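Side-chain contacts in YCAC GENE product (Escherichia coli, PDB 1YAC), which is an octameric bacterial hydrolase of the isochorismatase family whose specificity is unknown: residues 87-90 with 91-94; 95-98 with 99-103; 141-144 with 145-149. All coordinates share one frame; numbering follows the deposited sequence.

Interaction 1: 87-90 with 91-94; sequences NINA and WDNE
Trp-91 meets Asn-89 in an Asx turn, at the start of a 3-10 turn that carries the chain from strand 81-84 of the isochorismatase domain into helix 94-102. The backbone N of Trp-91 gives its hydrogen to Asn-89 OD1 at 2.9 Å, with the donor lying above the amide plane. Asparagine suits the place because its short amide can reach a backbone N-H two residues on; with CG anti to the backbone N (chi1 175°) it lies beside the carbonyl carbon, and its ND2 bonds to Ser-125 of helix 115-128. The Trp-91 side chain runs alongside that of Asn-89, pointing the same way, amide and ring planes 36° apart. Its indole packs against Phe-96, Val-97 and Val-100 of helix 94-102 and against Ser-125, and NE1 is bonded to Glu-129, so a large aromatic with one polar N-H suits the place. Asp-92 follows, its backbone N bonded to Asn-89 O at 2.9 Å. The Asn-87 side chain crosses Asp-92 at about a right angle, ND2 lying 3.5 Å from Asp-92 CB. Asp-92 OD2 takes a hydrogen from a water 2.6 Å away, which in turn accepts from Asn-89 N. The same oxygen forms a salt bridge with Arg-7 of the second subunit, at an interface of the octamer. Asn-93, the N-cap of the helix, closes the turn: its backbone N-H bonds to Ala-90 O, while its OD1 accepts from Phe-96 N. A second water donates to Asn-87 OD1 at 3.0 Å and accepts a weak bond from Asn-93 ND2 at 3.2 Å.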
ATOM      1  N   ASN A  87     -18.794  29.877 -13.368  1.00 20.88           N
ATOM      2  CA  ASN A  87     -17.641  29.368 -14.104  1.00 19.87           C
ATOM      3  C   ASN A  87     -16.803  28.368 -13.325  1.00 17.27           C
ATOM      4  O   ASN A  87     -16.260  28.691 -12.269  1.00 16.29           O
ATOM      5  CB  ASN A  87     -16.757  30.513 -14.581  1.00 23.79           C
ATOM      6  CG  ASN A  87     -17.292  31.167 -15.842  1.00 29.22           C
ATOM      7  OD1 ASN A  87     -17.391  32.395 -15.925  1.00 30.79           O
ATOM      8  ND2 ASN A  87     -17.663  30.344 -16.832  1.00 26.55           N
ATOM      9  N   ILE A  88     -16.682  27.167 -13.869  1.00 15.76           N
ATOM     10  CA  ILE A  88     -15.921  26.098 -13.227  1.00 14.23           C
ATOM     11  C   ILE A  88     -14.428  26.383 -13.360  1.00 11.67           C
ATOM     12  O   ILE A  88     -13.686  26.298 -12.384  1.00 11.45           O
ATOM     13  CB  ILE A  88     -16.329  24.718 -13.801  1.00 14.47           C
ATOM     14  CG1 ILE A  88     -17.786  24.420 -13.409  1.00 15.95           C
ATOM     15  CG2 ILE A  88     -15.401  23.638 -13.282  1.00 13.23           C
ATOM     16  CD1 ILE A  88     -18.340  23.095 -13.925  1.00 17.98           C
ATOM     17  N   ASN A  89     -13.982  26.679 -14.579  1.00 10.09           N
ATOM     18  CA  ASN A  89     -12.577  27.052 -14.814  1.00 10.18           C
ATOM     19  C   ASN A  89     -12.511  28.547 -14.424  1.00 10.44           C
ATOM     20  O   ASN A  89     -13.199  29.383 -15.025  1.00 10.81           O
ATOM     21  CB  ASN A  89     -12.215  26.900 -16.290  1.00  9.74           C
ATOM     22  CG  ASN A  89     -10.818  27.392 -16.595  1.00 10.22           C
ATOM     23  OD1 ASN A  89     -10.110  27.892 -15.727  1.00 12.09           O
ATOM     24  ND2 ASN A  89     -10.404  27.229 -17.836  1.00 10.89           N
ATOM     25  N   ALA A  90     -11.725  28.875 -13.393  1.00 10.18           N
ATOM     26  CA  ALA A  90     -11.578  30.255 -12.931  1.00 10.51           C
ATOM     27  C   ALA A  90     -11.146  31.197 -14.047  1.00 10.91           C
ATOM     28  O   ALA A  90     -11.505  32.380 -14.041  1.00 10.29           O
ATOM     29  CB  ALA A  90     -10.573  30.332 -11.787  1.00 10.47           C
ATOM     30  N   TRP A  91     -10.372  30.675 -15.000  1.00 10.12           N
ATOM     31  CA  TRP A  91      -9.911  31.481 -16.125  1.00 10.07           C
ATOM     32  C   TRP A  91     -11.061  31.978 -17.000  1.00 10.32           C
ATOM     33  O   TRP A  91     -10.885  32.920 -17.752  1.00 10.82           O
ATOM     34  CB  TRP A  91      -8.892  30.726 -16.977  1.00  8.43           C
ATOM     35  CG  TRP A  91      -7.893  31.661 -17.585  1.00  9.64           C
ATOM     36  CD1 TRP A  91      -7.926  32.206 -18.846  1.00 10.94           C
ATOM     37  CD2 TRP A  91      -6.716  32.188 -16.954  1.00  9.71           C
ATOM     38  NE1 TRP A  91      -6.844  33.036 -19.031  1.00  9.99           N
ATOM     39  CE2 TRP A  91      -6.088  33.043 -17.886  1.00 11.46           C
ATOM     40  CE3 TRP A  91      -6.134  32.016 -15.686  1.00 10.23           C
ATOM     41  CZ2 TRP A  91      -4.900  33.729 -17.591  1.00 11.77           C
ATOM     42  CZ3 TRP A  91      -4.957  32.694 -15.396  1.00 10.77           C
ATOM     43  CH2 TRP A  91      -4.353  33.541 -16.344  1.00 11.93           C
ATOM     44  N   ASP A  92     -12.217  31.320 -16.930  1.00 10.97           N
ATOM     45  CA  ASP A  92     -13.393  31.741 -17.691  1.00 10.53           C
ATOM     46  C   ASP A  92     -14.102  32.920 -17.024  1.00 12.06           C
ATOM     47  O   ASP A  92     -15.029  33.497 -17.599  1.00 13.28           O
ATOM     48  CB  ASP A  92     -14.374  30.582 -17.856  1.00 12.90           C
ATOM     49  CG  ASP A  92     -13.965  29.616 -18.955  1.00 14.51           C
ATOM     50  OD1 ASP A  92     -13.243  30.032 -19.888  1.00 16.00           O
ATOM     51  OD2 ASP A  92     -14.368  28.438 -18.890  1.00 13.65           O
ATOM     52  N   ASN A  93     -13.688  33.259 -15.805  1.00 11.48           N
ATOM     53  CA  ASN A  93     -14.269  34.386 -15.066  1.00 12.43           C
ATOM     54  C   ASN A  93     -13.422  35.620 -15.393  1.00 13.03           C
ATOM     55  O   ASN A  93     -12.218  35.654 -15.124  1.00 13.20           O
ATOM     56  CB  ASN A  93     -14.250  34.092 -13.555  1.00 11.39           C
ATOM     57  CG  ASN A  93     -14.812  35.238 -12.716  1.00 13.36           C
ATOM     58  OD1 ASN A  93     -14.196  36.303 -12.608  1.00 14.04           O
ATOM     59  ND2 ASN A  93     -15.962  35.011 -12.086  1.00 12.02           N
ATOM     60  N   GLU A  94     -14.039  36.630 -15.992  1.00 14.47           N
ATOM     61  CA  GLU A  94     -13.317  37.846 -16.381  1.00 16.00           C
ATOM     62  C   GLU A  94     -12.629  38.593 -15.230  1.00 15.06           C
ATOM     63  O   GLU A  94     -11.507  39.100 -15.390  1.00 14.65           O
ATOM     64  CB  GLU A  94     -14.249  38.776 -17.150  1.00 20.23           C
ATOM     65  CG  GLU A  94     -14.764  38.151 -18.437  1.00 29.04           C
ATOM     66  CD  GLU A  94     -15.632  39.096 -19.253  1.00 34.39           C
ATOM     67  OE1 GLU A  94     -16.589  39.672 -18.684  1.00 37.66           O
ATOM     68  OE2 GLU A  94     -15.358  39.251 -20.464  1.00 36.65           O
TER
HETATM   69  O   HOH W   1     -18.585  33.641 -13.428  1.00 45.35           O
HETATM   70  O   HOH W   2     -15.431  26.876 -17.084  1.00 16.04           O

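Interaction 2: 95-98 with 99-103; sequences DFVK and AVKAT
Val-100 lays its CG2 methyl over one face of the Phe-96 ring, 4.1 Å from the ring centroid and 24° off the ring normal. This is a CH-pi contact displaced toward the rim, the nearest ring atom being Phe-96 CE2 at 3.7 Å from Val-100 CG2. A chi1 of -178° carries the Phe-96 ring out on the far side from the backbone N, where it meets the residue one turn on. A flat ring and a branched aliphatic suit this side of the helix, which packs on Ile-55 and Leu-16 of the sheet. Farther round the helix, Val-97 and Lys-101 lie side by side and point the same way, Val-97 CG1 being 3.6 Å from Lys-101 CE. The lysine is extended beyond CG, so its CD and CE methylenes lie along Val-97 CG1 while NZ goes on to a salt bridge with Glu-129; a long chain with a charged end suits this exposed border.

The backbone positions both pairs. Val-100 N bonds to Phe-96 O at 2.9 Å and Lys-101 N to Val-97 O at 2.8 Å, the latter almost straight at 175°; both donors lie close to the direction in which the carbonyl points. Ala-99 N to Asp-95 O before them and Ala-102 N to Lys-98 O after them complete the ladder. Farther out, Asn-93 OD1 caps Phe-96 N, and Trp-91 packs on Phe-96 and Val-97. The helix is amphipathic, apolar toward strands 54-59 and 13-18 and charged outward, as expected of an outer-layer helix of a three-layer alpha-beta-alpha sandwich.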
ATOM      1  N   ASP A  95     -13.296  38.668 -14.077  1.00 14.64           N
ATOM      2  CA  ASP A  95     -12.727  39.330 -12.907  1.00 13.37           C
ATOM      3  C   ASP A  95     -11.482  38.594 -12.442  1.00 12.48           C
ATOM      4  O   ASP A  95     -10.506  39.220 -12.027  1.00 12.23           O
ATOM      5  CB  ASP A  95     -13.729  39.373 -11.752  1.00 15.61           C
ATOM      6  CG  ASP A  95     -14.751  40.473 -11.906  1.00 20.28           C
ATOM      7  OD1 ASP A  95     -14.561  41.354 -12.769  1.00 23.06           O
ATOM      8  OD2 ASP A  95     -15.739  40.472 -11.150  1.00 24.95           O
ATOM      9  N   PHE A  96     -11.523  37.264 -12.505  1.00 10.81           N
ATOM     10  CA  PHE A  96     -10.385  36.460 -12.080  1.00 10.35           C
ATOM     11  C   PHE A  96      -9.157  36.751 -12.948  1.00 10.20           C
ATOM     12  O   PHE A  96      -8.095  37.091 -12.426  1.00  9.21           O
ATOM     13  CB  PHE A  96     -10.733  34.965 -12.111  1.00  9.17           C
ATOM     14  CG  PHE A  96      -9.616  34.077 -11.644  1.00  8.85           C
ATOM     15  CD1 PHE A  96      -9.400  33.867 -10.286  1.00  8.25           C
ATOM     16  CD2 PHE A  96      -8.762  33.458 -12.566  1.00  8.92           C
ATOM     17  CE1 PHE A  96      -8.357  33.056  -9.846  1.00  7.34           C
ATOM     18  CE2 PHE A  96      -7.717  32.643 -12.134  1.00  6.69           C
ATOM     19  CZ  PHE A  96      -7.516  32.446 -10.772  1.00  7.11           C
ATOM     20  N   VAL A  97      -9.315  36.650 -14.268  1.00 10.18           N
ATOM     21  CA  VAL A  97      -8.203  36.899 -15.188  1.00 11.61           C
ATOM     22  C   VAL A  97      -7.662  38.324 -15.011  1.00 12.70           C
ATOM     23  O   VAL A  97      -6.446  38.536 -14.968  1.00 11.62           O
ATOM     24  CB  VAL A  97      -8.597  36.650 -16.676  1.00 12.10           C
ATOM     25  CG1 VAL A  97      -7.387  36.868 -17.573  1.00 11.94           C
ATOM     26  CG2 VAL A  97      -9.101  35.224 -16.867  1.00 13.34           C
ATOM     27  N   LYS A  98      -8.565  39.290 -14.857  1.00 12.56           N
ATOM     28  CA  LYS A  98      -8.162  40.681 -14.658  1.00 13.84           C
ATOM     29  C   LYS A  98      -7.274  40.803 -13.416  1.00 13.52           C
ATOM     30  O   LYS A  98      -6.202  41.421 -13.460  1.00 12.24           O
ATOM     31  CB  LYS A  98      -9.393  41.572 -14.493  1.00 16.92           C
ATOM     32  CG  LYS A  98      -9.709  42.428 -15.694  1.00 23.85           C
ATOM     33  CD  LYS A  98     -10.899  43.337 -15.415  1.00 28.39           C
ATOM     34  CE  LYS A  98     -10.626  44.258 -14.233  1.00 31.43           C
ATOM     35  NZ  LYS A  98     -11.778  45.174 -13.967  1.00 36.37           N
ATOM     36  N   ALA A  99      -7.696  40.169 -12.324  1.00 11.71           N
ATOM     37  CA  ALA A  99      -6.924  40.218 -11.084  1.00 11.33           C
ATOM     38  C   ALA A  99      -5.548  39.579 -11.290  1.00 10.88           C
ATOM     39  O   ALA A  99      -4.530  40.139 -10.870  1.00 10.40           O
ATOM     40  CB  ALA A  99      -7.678  39.524  -9.950  1.00 10.74           C
ATOM     41  N   VAL A 100      -5.514  38.435 -11.975  1.00 10.66           N
ATOM     42  CA  VAL A 100      -4.252  37.750 -12.240  1.00 11.05           C
ATOM     43  C   VAL A 100      -3.315  38.645 -13.049  1.00 10.57           C
ATOM     44  O   VAL A 100      -2.168  38.866 -12.661  1.00 10.37           O
ATOM     45  CB  VAL A 100      -4.461  36.424 -13.003  1.00 11.20           C
ATOM     46  CG1 VAL A 100      -3.104  35.832 -13.404  1.00 11.80           C
ATOM     47  CG2 VAL A 100      -5.235  35.439 -12.135  1.00 10.07           C
ATOM     48  N   LYS A 101      -3.819  39.188 -14.151  1.00 11.32           N
ATOM     49  CA  LYS A 101      -3.000  40.053 -14.994  1.00 11.66           C
ATOM     50  C   LYS A 101      -2.595  41.344 -14.292  1.00 11.86           C
ATOM     51  O   LYS A 101      -1.511  41.871 -14.542  1.00 12.33           O
ATOM     52  CB  LYS A 101      -3.704  40.330 -16.324  1.00 12.85           C
ATOM     53  CG  LYS A 101      -3.838  39.067 -17.194  1.00 11.98           C
ATOM     54  CD  LYS A 101      -4.453  39.352 -18.547  1.00 14.53           C
ATOM     55  CE  LYS A 101      -4.481  38.090 -19.383  1.00 15.29           C
ATOM     56  NZ  LYS A 101      -4.966  38.343 -20.761  1.00 16.69           N
ATOM     57  N   ALA A 102      -3.433  41.825 -13.373  1.00 11.35           N
ATOM     58  CA  ALA A 102      -3.144  43.058 -12.641  1.00 11.27           C
ATOM     59  C   ALA A 102      -1.957  42.903 -11.697  1.00 11.68           C
ATOM     60  O   ALA A 102      -1.387  43.897 -11.248  1.00 12.21           O
ATOM     61  CB  ALA A 102      -4.365  43.526 -11.864  1.00 11.63           C
ATOM     62  N   THR A 103      -1.611  41.670 -11.340  1.00  9.80           N
ATOM     63  CA  THR A 103      -0.474  41.457 -10.453  1.00  9.54           C
ATOM     64  C   THR A 103       0.810  41.819 -11.202  1.00 10.02           C
ATOM     65  O   THR A 103       1.825  42.123 -10.589  1.00  8.93           O
ATOM     66  CB  THR A 103      -0.350  39.984  -9.980  1.00  9.93           C
ATOM     67  OG1 THR A 103      -0.012  39.146 -11.084  1.00  8.68           O
ATOM     68  CG2 THR A 103      -1.648  39.484  -9.361  1.00  9.85           C
TER

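Interaction 3: 141-144 with 145-149; sequences GTFN and EITRH
Thr-142 reaches across to the first turn of helix 145-158, its OG1 2.8 Å from Thr-147 OG1 and its CG2 methyl 3.6 Å from Arg-148 CB. A small side chain with one polar and one apolar branch fits here; the hydroxyl is hydrogen-bonded to Glu-116. Phe-143 meets the helix lightly, with Thr-147 OG1 near the plane of its ring, at the edge, and the ring stands edge-to-face with Phe-166 of the second subunit. Asn-144 is the N-cap. Its CG sits between the backbone N and the carbonyl carbon (chi1 54°), which swings the amide over the helix start, where OD1 accepts from Thr-147 N at 3.0 Å with an N-H...O angle of 160°. Two donors grip the backbone oxygen of the same residue: Arg-148 N and the hydroxyl of Thr-147, each 3.0 Å from Asn-144 O. Asparagine suits the place because its short side chain can accept from a first-turn N-H, which has no carbonyl one turn earlier in the helix. The loop from strand 132-136 lies against helix 115-128, at Thr-115 and Glu-116, as it enters helix 145-158.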
ATOM      1  N   GLY A 141      -5.790  19.052  -3.955  1.00  6.65           N
ATOM      2  CA  GLY A 141      -6.340  17.753  -3.599  1.00  6.34           C
ATOM      3  C   GLY A 141      -7.436  17.255  -4.508  1.00  6.95           C
ATOM      4  O   GLY A 141      -8.122  18.046  -5.172  1.00  7.28           O
ATOM      5  N   THR A 142      -7.623  15.942  -4.539  1.00  5.36           N
ATOM      6  CA  THR A 142      -8.641  15.365  -5.395  1.00  5.83           C
ATOM      7  C   THR A 142      -9.147  14.044  -4.831  1.00  7.08           C
ATOM      8  O   THR A 142      -8.773  13.651  -3.713  1.00  7.21           O
ATOM      9  CB  THR A 142      -8.109  15.207  -6.850  1.00  5.27           C
ATOM     10  OG1 THR A 142      -9.133  14.659  -7.692  1.00  6.34           O
ATOM     11  CG2 THR A 142      -6.856  14.325  -6.878  1.00  6.27           C
ATOM     12  N   PHE A 143     -10.002  13.372  -5.601  1.00  6.90           N
ATOM     13  CA  PHE A 143     -10.620  12.114  -5.192  1.00  7.53           C
ATOM     14  C   PHE A 143      -9.664  10.965  -4.853  1.00  7.48           C
ATOM     15  O   PHE A 143      -9.767  10.367  -3.784  1.00  6.73           O
ATOM     16  CB  PHE A 143     -11.604  11.632  -6.275  1.00  6.63           C
ATOM     17  CG  PHE A 143     -12.632  12.656  -6.664  1.00  8.03           C
ATOM     18  CD1 PHE A 143     -13.799  12.824  -5.910  1.00  7.23           C
ATOM     19  CD2 PHE A 143     -12.424  13.484  -7.770  1.00  7.50           C
ATOM     20  CE1 PHE A 143     -14.738  13.804  -6.247  1.00  7.64           C
ATOM     21  CE2 PHE A 143     -13.354  14.471  -8.117  1.00  7.40           C
ATOM     22  CZ  PHE A 143     -14.510  14.632  -7.356  1.00  9.18           C
ATOM     23  N   ASN A 144      -8.708  10.692  -5.737  1.00  6.49           N
ATOM     24  CA  ASN A 144      -7.810   9.567  -5.543  1.00  7.10           C
ATOM     25  C   ASN A 144      -6.563   9.730  -6.406  1.00  6.99           C
ATOM     26  O   ASN A 144      -6.424  10.730  -7.107  1.00  6.46           O
ATOM     27  CB  ASN A 144      -8.548   8.251  -5.879  1.00  7.02           C
ATOM     28  CG  ASN A 144      -9.177   8.265  -7.271  1.00  6.04           C
ATOM     29  OD1 ASN A 144      -8.469   8.343  -8.268  1.00  6.42           O
ATOM     30  ND2 ASN A 144     -10.518   8.210  -7.336  1.00  7.19           N
ATOM     31  N   GLU A 145      -5.659   8.749  -6.341  1.00  7.40           N
ATOM     32  CA  GLU A 145      -4.408   8.799  -7.091  1.00  8.42           C
ATOM     33  C   GLU A 145      -4.573   8.788  -8.597  1.00  7.82           C
ATOM     34  O   GLU A 145      -3.752   9.374  -9.312  1.00  8.33           O
ATOM     35  CB  GLU A 145      -3.423   7.724  -6.609  1.00 10.05           C
ATOM     36  CG  GLU A 145      -2.883   8.043  -5.207  1.00 16.34           C
ATOM     37  CD  GLU A 145      -1.857   7.034  -4.688  1.00 23.46           C
ATOM     38  OE1 GLU A 145      -1.333   6.226  -5.488  1.00 26.25           O
ATOM     39  OE2 GLU A 145      -1.567   7.053  -3.470  1.00 24.38           O
ATOM     40  N   ILE A 146      -5.616   8.130  -9.090  1.00  7.97           N
ATOM     41  CA  ILE A 146      -5.861   8.116 -10.530  1.00  8.36           C
ATOM     42  C   ILE A 146      -6.282   9.508 -11.028  1.00  7.97           C
ATOM     43  O   ILE A 146      -5.744   9.995 -12.018  1.00  7.51           O
ATOM     44  CB  ILE A 146      -6.931   7.083 -10.927  1.00  8.98           C
ATOM     45  CG1 ILE A 146      -6.389   5.669 -10.697  1.00 11.03           C
ATOM     46  CG2 ILE A 146      -7.351   7.278 -12.389  1.00  7.68           C
ATOM     47  CD1 ILE A 146      -7.378   4.554 -11.030  1.00 12.88           C
ATOM     48  N   THR A 147      -7.209  10.160 -10.330  1.00  7.32           N
ATOM     49  CA  THR A 147      -7.658  11.487 -10.754  1.00  6.62           C
ATOM     50  C   THR A 147      -6.497  12.465 -10.633  1.00  7.66           C
ATOM     51  O   THR A 147      -6.323  13.350 -11.488  1.00  8.42           O
ATOM     52  CB  THR A 147      -8.909  11.989  -9.966  1.00  6.55           C
ATOM     53  OG1 THR A 147      -8.626  12.057  -8.558  1.00  6.88           O
ATOM     54  CG2 THR A 147     -10.093  11.039 -10.196  1.00  6.32           C
ATOM     55  N   ARG A 148      -5.668  12.267  -9.610  1.00  7.41           N
ATOM     56  CA  ARG A 148      -4.498  13.112  -9.410  1.00  8.01           C
ATOM     57  C   ARG A 148      -3.447  12.909 -10.511  1.00  8.06           C
ATOM     58  O   ARG A 148      -3.077  13.858 -11.198  1.00  7.96           O
ATOM     59  CB  ARG A 148      -3.837  12.827  -8.061  1.00  9.51           C
ATOM     60  CG  ARG A 148      -2.556  13.645  -7.846  1.00 12.16           C
ATOM     61  CD  ARG A 148      -1.912  13.396  -6.504  1.00 18.11           C
ATOM     62  NE  ARG A 148      -1.216  12.121  -6.437  1.00 19.97           N
ATOM     63  CZ  ARG A 148      -1.180  11.312  -5.376  1.00 20.11           C
ATOM     64  NH1 ARG A 148      -1.817  11.592  -4.250  1.00 20.80           N
ATOM     65  NH2 ARG A 148      -0.406  10.248  -5.416  1.00 19.68           N
ATOM     66  N   HIS A 149      -2.957  11.678 -10.657  1.00  7.55           N
ATOM     67  CA  HIS A 149      -1.914  11.385 -11.638  1.00  8.31           C
ATOM     68  C   HIS A 149      -2.308  11.688 -13.079  1.00  8.89           C
ATOM     69  O   HIS A 149      -1.460  12.088 -13.881  1.00  9.37           O
ATOM     70  CB  HIS A 149      -1.386   9.954 -11.474  1.00  9.77           C
ATOM     71  CG  HIS A 149      -0.610   9.737 -10.205  1.00 12.66           C
ATOM     72  ND1 HIS A 149      -0.603   8.532  -9.533  1.00 12.91           N
ATOM     73  CD2 HIS A 149       0.175  10.575  -9.481  1.00 14.48           C
ATOM     74  CE1 HIS A 149       0.146   8.639  -8.447  1.00 15.15           C
ATOM     75  NE2 HIS A 149       0.632   9.866  -8.391  1.00 14.28           N
TER

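From the N terminus, interaction 1 comes first, closing a tight turn in the connection from strand 81-84, an outermost strand within the chain, to helix 94-102. Interaction 2 follows at once on that helix, and the two touch: the indole of Trp-91 packs on both Phe-96 and Val-100. After strand 107-112, helix 115-128 and strand 132-136, interaction 3 caps the start of helix 145-158, its centre about 22 Å from that of interaction 1 and about 28 Å from that of interaction 2. The three are in series, none enclosing or crossing another. Helix 115-128 meets both loops, and interactions 1 and 3 each reach the second subunit.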